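SOXA (Paracoccus denitrificans, PDB 2C1D) forms the diheme subunit of the SoxAX cytochrome complex, which couples thiosulfate oxidatively to a cysteine of the sulfur carrier protein SoxY in the periplasm. Local coordinates at residues Ala26-Thr31 / Ala249-Gly254; Asp67-Ala72 / Gln85-Met90. One frame throughout, in Å; residues are numbered along the deposited sequence.

Contact 1. Residues Ala26-Thr31 / Ala249-Gly254; sequences AFLADT and ASRGNG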
loop_
_atom_site.group_PDB
_atom_site.type_symbol
_atom_site.label_atom_id
_atom_site.label_comp_id
_atom_site.label_asym_id
_atom_site.label_seq_id
_atom_site.Cartn_x
_atom_site.Cartn_y
_atom_site.Cartn_z
ATOM N N ALA A 26 18.232 11.277 -5.203
ATOM C CA ALA A 26 18.234 12.211 -6.326
ATOM C C ALA A 26 17.112 11.900 -7.331
ATOM O O ALA A 26 16.476 12.809 -7.834
ATOM C CB ALA A 26 19.612 12.236 -7.018
ATOM N N PHE A 27 16.813 10.624 -7.561
ATOM C CA PHE A 27 15.735 10.269 -8.487
ATOM C C PHE A 27 14.344 10.713 -8.068
ATOM O O PHE A 27 13.444 10.774 -8.892
ATOM C CB PHE A 27 15.767 8.782 -8.838
ATOM C CG PHE A 27 15.141 7.866 -7.816
ATOM C CD1 PHE A 27 13.774 7.571 -7.859
ATOM C CD2 PHE A 27 15.932 7.228 -6.867
ATOM C CE1 PHE A 27 13.211 6.657 -6.954
ATOM C CE2 PHE A 27 15.373 6.346 -5.950
ATOM C CZ PHE A 27 14.011 6.048 -6.002
ATOM N N LEU A 28 14.164 11.044 -6.801
ATOM C CA LEU A 28 12.900 11.554 -6.312
ATOM C C LEU A 28 12.913 13.064 -6.030
ATOM O O LEU A 28 11.967 13.578 -5.453
ATOM C CB LEU A 28 12.544 10.807 -5.029
ATOM C CG LEU A 28 11.349 9.865 -5.022
ATOM C CD1 LEU A 28 10.970 9.340 -6.420
ATOM C CD2 LEU A 28 11.579 8.739 -4.026
ATOM N N ALA A 29 13.969 13.773 -6.418
ATOM C CA ALA A 29 14.133 15.177 -6.003
ATOM C C ALA A 29 13.076 16.120 -6.589
ATOM O O ALA A 29 12.695 17.087 -5.941
ATOM C CB ALA A 29 15.546 15.680 -6.328
ATOM N N ASP A 30 12.597 15.849 -7.802
ATOM C CA ASP A 30 11.470 16.615 -8.374
ATOM C C ASP A 30 10.068 16.170 -7.860
ATOM O O ASP A 30 9.044 16.819 -8.152
ATOM C CB ASP A 30 11.519 16.578 -9.918
ATOM C CG ASP A 30 10.722 17.740 -10.575
ATOM O OD1 ASP A 30 10.478 18.787 -9.911
ATOM O OD2 ASP A 30 10.282 17.684 -11.759
ATOM N N THR A 31 10.025 15.101 -7.069
ATOM C CA THR A 31 8.770 14.471 -6.623
ATOM C C THR A 31 8.372 14.877 -5.216
ATOM O O THR A 31 7.225 15.237 -4.956
ATOM C CB THR A 31 8.953 12.948 -6.701
ATOM O OG1 THR A 31 9.179 12.573 -8.069
ATOM C CG2 THR A 31 7.701 12.191 -6.280
ATOM N N ALA A 249 12.041 0.097 -1.748
ATOM C CA ALA A 249 13.121 0.283 -0.791
ATOM C C ALA A 249 13.966 1.540 -1.074
ATOM O O ALA A 249 14.305 2.289 -0.163
ATOM C CB ALA A 249 14.028 -0.950 -0.752
ATOM N N SER A 250 14.320 1.727 -2.337
ATOM C CA SER A 250 15.193 2.814 -2.764
ATOM C C SER A 250 14.505 4.160 -2.632
ATOM O O SER A 250 15.185 5.167 -2.481
ATOM C CB SER A 250 15.702 2.588 -4.195
ATOM O OG SER A 250 14.702 2.846 -5.171
ATOM N N ARG A 251 13.162 4.206 -2.670
ATOM C CA ARG A 251 12.445 5.453 -2.432
ATOM C C ARG A 251 12.667 5.996 -1.013
ATOM O O ARG A 251 12.461 7.180 -0.762
ATOM C CB ARG A 251 10.944 5.325 -2.709
ATOM C CG ARG A 251 10.597 5.061 -4.184
ATOM C CD ARG A 251 9.132 4.693 -4.377
ATOM N NE ARG A 251 8.270 5.838 -4.179
ATOM C CZ ARG A 251 7.995 6.737 -5.119
ATOM N NH1 ARG A 251 8.477 6.609 -6.354
ATOM N NH2 ARG A 251 7.181 7.740 -4.831
ATOM N N GLY A 252 13.105 5.144 -0.096
ATOM C CA GLY A 252 13.445 5.592 1.244
ATOM C C GLY A 252 14.924 5.614 1.548
ATOM O O GLY A 252 15.299 5.653 2.716
ATOM N N ASN A 253 15.777 5.590 0.526
ATOM C CA ASN A 253 17.227 5.730 0.723
ATOM C C ASN A 253 17.529 6.983 1.533
ATOM O O ASN A 253 17.065 8.089 1.181
ATOM C CB ASN A 253 17.949 5.814 -0.625
ATOM C CG ASN A 253 18.286 4.464 -1.193
ATOM O OD1 ASN A 253 18.187 3.451 -0.498
ATOM N ND2 ASN A 253 18.733 4.440 -2.456
ATOM N N GLY A 254 18.262 6.811 2.635
ATOM C CA GLY A 254 18.594 7.909 3.534
ATOM C C GLY A 254 17.852 7.828 4.852
ATOM O O GLY A 254 18.379 8.223 5.893
#

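Contact 2. Residues Asp67-Ala72 / Gln85-Met90; sequences DKWNAA and QGPESM. With HEC (heme c), chain I.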
loop_
_atom_site.group_PDB
_atom_site.type_symbol
_atom_site.label_atom_id
_atom_site.label_comp_id
_atom_site.label_asym_id
_atom_site.label_seq_id
_atom_site.Cartn_x
_atom_site.Cartn_y
_atom_site.Cartn_z
ATOM N N ASP A 67 15.287 -17.442 19.048
ATOM C CA ASP A 67 15.150 -18.851 19.422
ATOM C C ASP A 67 15.282 -19.745 18.211
ATOM O O ASP A 67 15.984 -20.748 18.258
ATOM C CB ASP A 67 13.833 -19.117 20.172
ATOM C CG ASP A 67 13.792 -18.427 21.535
ATOM O OD1 ASP A 67 14.861 -18.075 22.077
ATOM O OD2 ASP A 67 12.742 -18.161 22.139
ATOM N N LYS A 68 14.667 -19.366 17.109
ATOM C CA LYS A 68 14.725 -20.175 15.904
ATOM C C LYS A 68 16.130 -20.133 15.276
ATOM O O LYS A 68 16.577 -21.119 14.703
ATOM C CB LYS A 68 13.643 -19.750 14.902
ATOM C CG LYS A 68 12.209 -19.994 15.426
ATOM C CD LYS A 68 11.100 -19.306 14.623
ATOM C CE LYS A 68 9.717 -19.877 15.026
ATOM N NZ LYS A 68 8.566 -19.276 14.272
ATOM N N TRP A 69 16.829 -19.017 15.419
ATOM C CA TRP A 69 18.213 -18.877 14.927
ATOM C C TRP A 69 19.140 -19.855 15.658
ATOM O O TRP A 69 20.040 -20.441 15.055
ATOM C CB TRP A 69 18.682 -17.437 15.127
ATOM C CG TRP A 69 20.139 -17.149 14.878
ATOM C CD1 TRP A 69 21.172 -17.264 15.783
ATOM C CD2 TRP A 69 20.711 -16.609 13.687
ATOM N NE1 TRP A 69 22.362 -16.883 15.204
ATOM C CE2 TRP A 69 22.114 -16.472 13.918
ATOM C CE3 TRP A 69 20.196 -16.272 12.423
ATOM C CZ2 TRP A 69 22.990 -16.011 12.944
ATOM C CZ3 TRP A 69 21.071 -15.800 11.447
ATOM C CH2 TRP A 69 22.454 -15.657 11.719
ATOM N N ASN A 70 18.885 -20.033 16.954
ATOM C CA ASN A 70 19.666 -20.930 17.804
ATOM C C ASN A 70 19.181 -22.378 17.824
ATOM O O ASN A 70 19.864 -23.241 18.376
ATOM C CB ASN A 70 19.729 -20.390 19.242
ATOM C CG ASN A 70 20.569 -19.143 19.350
ATOM O OD1 ASN A 70 21.679 -19.073 18.796
ATOM N ND2 ASN A 70 20.055 -18.142 20.049
ATOM N N ALA A 71 18.030 -22.667 17.225
ATOM C CA ALA A 71 17.460 -24.011 17.304
ATOM C C ALA A 71 18.071 -24.972 16.283
ATOM O O ALA A 71 18.244 -24.651 15.108
ATOM C CB ALA A 71 15.946 -23.962 17.139
ATOM N N ALA A 72 18.371 -26.172 16.756
ATOM C CA ALA A 72 18.879 -27.237 15.901
ATOM C C ALA A 72 17.740 -27.826 15.085
ATOM O O ALA A 72 17.334 -28.966 15.318
ATOM C CB ALA A 72 19.550 -28.323 16.762
ATOM N N GLN A 85 27.262 -18.073 13.798
ATOM C CA GLN A 85 27.355 -17.632 15.197
ATOM C C GLN A 85 26.210 -16.669 15.583
ATOM O O GLN A 85 25.070 -16.925 15.222
ATOM C CB GLN A 85 28.748 -17.063 15.475
ATOM C CG GLN A 85 29.851 -18.107 15.313
ATOM C CD GLN A 85 30.736 -17.851 14.106
ATOM O OE1 GLN A 85 30.339 -18.107 12.972
ATOM N NE2 GLN A 85 31.963 -17.353 14.357
ATOM N N GLY A 86 26.489 -15.583 16.309
ATOM C CA GLY A 86 25.464 -14.618 16.674
ATOM C C GLY A 86 24.779 -13.999 15.467
ATOM O O GLY A 86 25.344 -13.968 14.366
ATOM N N PRO A 87 23.567 -13.493 15.652
ATOM C CA PRO A 87 22.843 -12.873 14.528
ATOM C C PRO A 87 23.479 -11.545 14.109
ATOM O O PRO A 87 23.195 -11.054 13.012
ATOM C CB PRO A 87 21.425 -12.697 15.072
ATOM C CG PRO A 87 21.610 -12.537 16.575
ATOM C CD PRO A 87 22.811 -13.433 16.919
ATOM N N GLU A 88 24.318 -10.961 14.967
ATOM C CA GLU A 88 25.081 -9.771 14.581
ATOM C C GLU A 88 25.960 -10.013 13.328
ATOM O O GLU A 88 26.461 -9.051 12.719
ATOM C CB GLU A 88 25.897 -9.192 15.746
ATOM C CG GLU A 88 27.055 -10.051 16.277
ATOM C CD GLU A 88 26.636 -11.064 17.350
ATOM O OE1 GLU A 88 25.426 -11.262 17.577
ATOM O OE2 GLU A 88 27.539 -11.675 17.960
ATOM N N SER A 89 26.135 -11.285 12.955
ATOM C CA SER A 89 26.826 -11.685 11.714
ATOM C C SER A 89 26.147 -11.093 10.491
ATOM O O SER A 89 26.770 -10.907 9.446
ATOM C CB SER A 89 26.870 -13.218 11.602
ATOM O OG SER A 89 25.586 -13.804 11.535
ATOM N N MET A 90 24.852 -10.793 10.626
ATOM C CA MET A 90 24.086 -10.179 9.570
ATOM C C MET A 90 24.004 -8.664 9.668
ATOM O O MET A 90 23.171 -8.053 9.001
ATOM C CB MET A 90 22.694 -10.796 9.524
ATOM C CG MET A 90 22.699 -12.295 9.242
ATOM S SD MET A 90 23.436 -12.605 7.622
ATOM C CE MET A 90 24.175 -14.316 7.828
HETATM FE FE HEC I . 23.205 -18.925 6.053
HETATM C CHA HEC I . 24.401 -16.772 3.563
HETATM C CHB HEC I . 20.899 -16.656 6.899
HETATM C CHC HEC I . 21.916 -21.199 8.200
HETATM C CHD HEC I . 26.026 -20.851 5.670
HETATM N NA HEC I . 22.768 -17.062 5.365
HETATM C C1A HEC I . 23.368 -16.347 4.357
HETATM C C2A HEC I . 22.693 -15.089 4.236
HETATM C C3A HEC I . 21.724 -15.063 5.159
HETATM C C4A HEC I . 21.732 -16.317 5.873
HETATM C CMA HEC I . 20.721 -13.932 5.417
HETATM C CAA HEC I . 23.062 -13.999 3.211
HETATM C CBA HEC I . 24.364 -13.371 3.669
HETATM C CGA HEC I . 24.985 -12.420 2.658
HETATM O O1A HEC I . 24.730 -12.520 1.436
HETATM O O2A HEC I . 25.766 -11.559 3.145
HETATM N NB HEC I . 21.688 -18.912 7.356
HETATM C C1B HEC I . 20.776 -17.890 7.484
HETATM C C2B HEC I . 19.683 -18.380 8.311
HETATM C C3B HEC I . 19.966 -19.635 8.680
HETATM C C4B HEC I . 21.244 -19.995 8.082
HETATM C CMB HEC I . 18.466 -17.535 8.744
HETATM C CAB HEC I . 19.082 -20.565 9.574
HETATM C CBB HEC I . 17.810 -20.686 9.080
HETATM N NC HEC I . 23.892 -20.707 6.813
HETATM C C1C HEC I . 23.140 -21.524 7.626
HETATM C C2C HEC I . 23.924 -22.717 7.882
HETATM C C3C HEC I . 25.019 -22.686 7.084
HETATM C C4C HEC I . 25.046 -21.369 6.469
HETATM C CMC HEC I . 23.359 -23.952 8.622
HETATM C CAC HEC I . 26.154 -23.758 6.951
HETATM C CBC HEC I . 25.825 -25.041 6.677
HETATM N ND HEC I . 24.937 -18.807 4.805
HETATM C C1D HEC I . 25.933 -19.780 4.808
HETATM C C2D HEC I . 26.862 -19.509 3.729
HETATM C C3D HEC I . 26.348 -18.251 3.051
HETATM C C4D HEC I . 25.155 -17.880 3.795
HETATM C CMD HEC I . 28.117 -20.300 3.314
HETATM C CAD HEC I . 26.955 -17.522 1.842
HETATM C CBD HEC I . 27.964 -16.527 2.326
HETATM C CGD HEC I . 28.493 -15.671 1.177
HETATM O O1D HEC I . 29.667 -15.204 1.268
HETATM O O2D HEC I . 27.734 -15.452 0.207
#

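Contact 1. Residues Ala26-Thr31 / Ala249-Gly254
F27 and L28 reach from a short 3-10 turn to S250 and R251 at the C-terminal end of helix 239-251, and no hydrogen bond joins the two segments. Apolar packing does most of the work. CD2 of L28 lies 3.7 Å from CB of R251 and also sits above one face of the guanidinium, 4.2 Å over its plane and near its centre. The other branch ends at the guanidinium too, with L28 CD1 3.7 Å from R251 NH1. R251 permits this double contact because its chain bends at chi3 (72°), which turns the guanidinium so that one face is presented to L28.

The aromatic contact is made by the far end of F27. Its CZ comes within 3.4 Å of S250 OG, the approach being oblique to the ring, while R251 N lies at the ring edge, 3.9 Å from F27 CZ. The ring and guanidinium planes are 64° apart, so the two groups do not stack. W162 meets the same phenyl ring edge-to-face.

The polar ends have partners outside the two segments. S250 OG is hydrogen-bonded to Y247 O and W162 NE1; R251 forms a salt bridge through NH2 with E185 and a hydrogen bond through NH1 with Y170 OH. The buried arginine thus has polar partners at its nitrogens and L28 over one face. Here the loop between strands 16-22 and 35-36 packs on helix 239-251 of a cytochrome c domain, and the R251-E185 salt bridge places this packing next to H184, an axial ligand of heme c.

Contact 2. Residues Asp67-Ala72 / Gln85-Met90
G86 O is gripped by two donors from one residue, S89 OG at 2.8 Å from that oxygen and the backbone N of S89 as well; the hydroxyl bonds in the carbonyl plane. Together they tie the short 3-10 turn 87-89 back onto G86. The same oxygen, G86 O, lies 3.4 Å from W69 CZ2 across the contact.

The indole supplies the polar link between the segments. W69 NE1 donates to Q85 O over 2.7 Å, a bond bent (140°) within the ring plane, the oxygen being shifted toward the six-membered ring. Q85 has just left helix 80-84 with positive phi, and its carbonyl accepts this bond from helix 59-70. With CG anti to the backbone N (chi1 171°), W69 extends its ring from the helix toward the loop.

Around that bond the ring is packed on several sides. P87 CA makes a CH-pi contact over one face, 4.0 Å from the centroid of the six-membered ring and offset toward the rim. S89 OG approaches the edge near the ring plane, 3.6 Å from W69 CH2. M90 CG reaches the same ring carbon, W69 CH2, obliquely at 4.2 Å; the methionine then bends at chi2 (-62°), and its CE continues to the heme, 3.7 Å from HEC C3A. W69 CZ3 comes within 4.1 Å of HEC CMB, again obliquely, so both side chains pack against the heme.

The indole thus lies among loop 85-90, helix 80-84 (C80, A81) and helix 132-143 (M137, L140). In this cytochrome c domain the contact joins the helix before the C-A-S-C-H heme-binding motif to the loop directly after it.

Contact 2 is nested within the chain loop that contact 1 closes: 67-72 and 85-90 both fall between 26-31 and 249-254. The two do not touch; their centres are 33 Å apart, on opposite sides of the chain's centre, and their nearest atoms about 15 Å. They share no helix or strand. Contact 2 joins helix 59-70 to the loop after helix 80-84 in the first cytochrome c domain, whereas contact 1 brings the loop after strand 16-22 to helix 239-251 of the second. Each lies near a different heme c: M90 touches one, while the R251 side chain is about 8 Å from the other. Contact 1 also joins an early part of the chain to a late one, 218 residues apart.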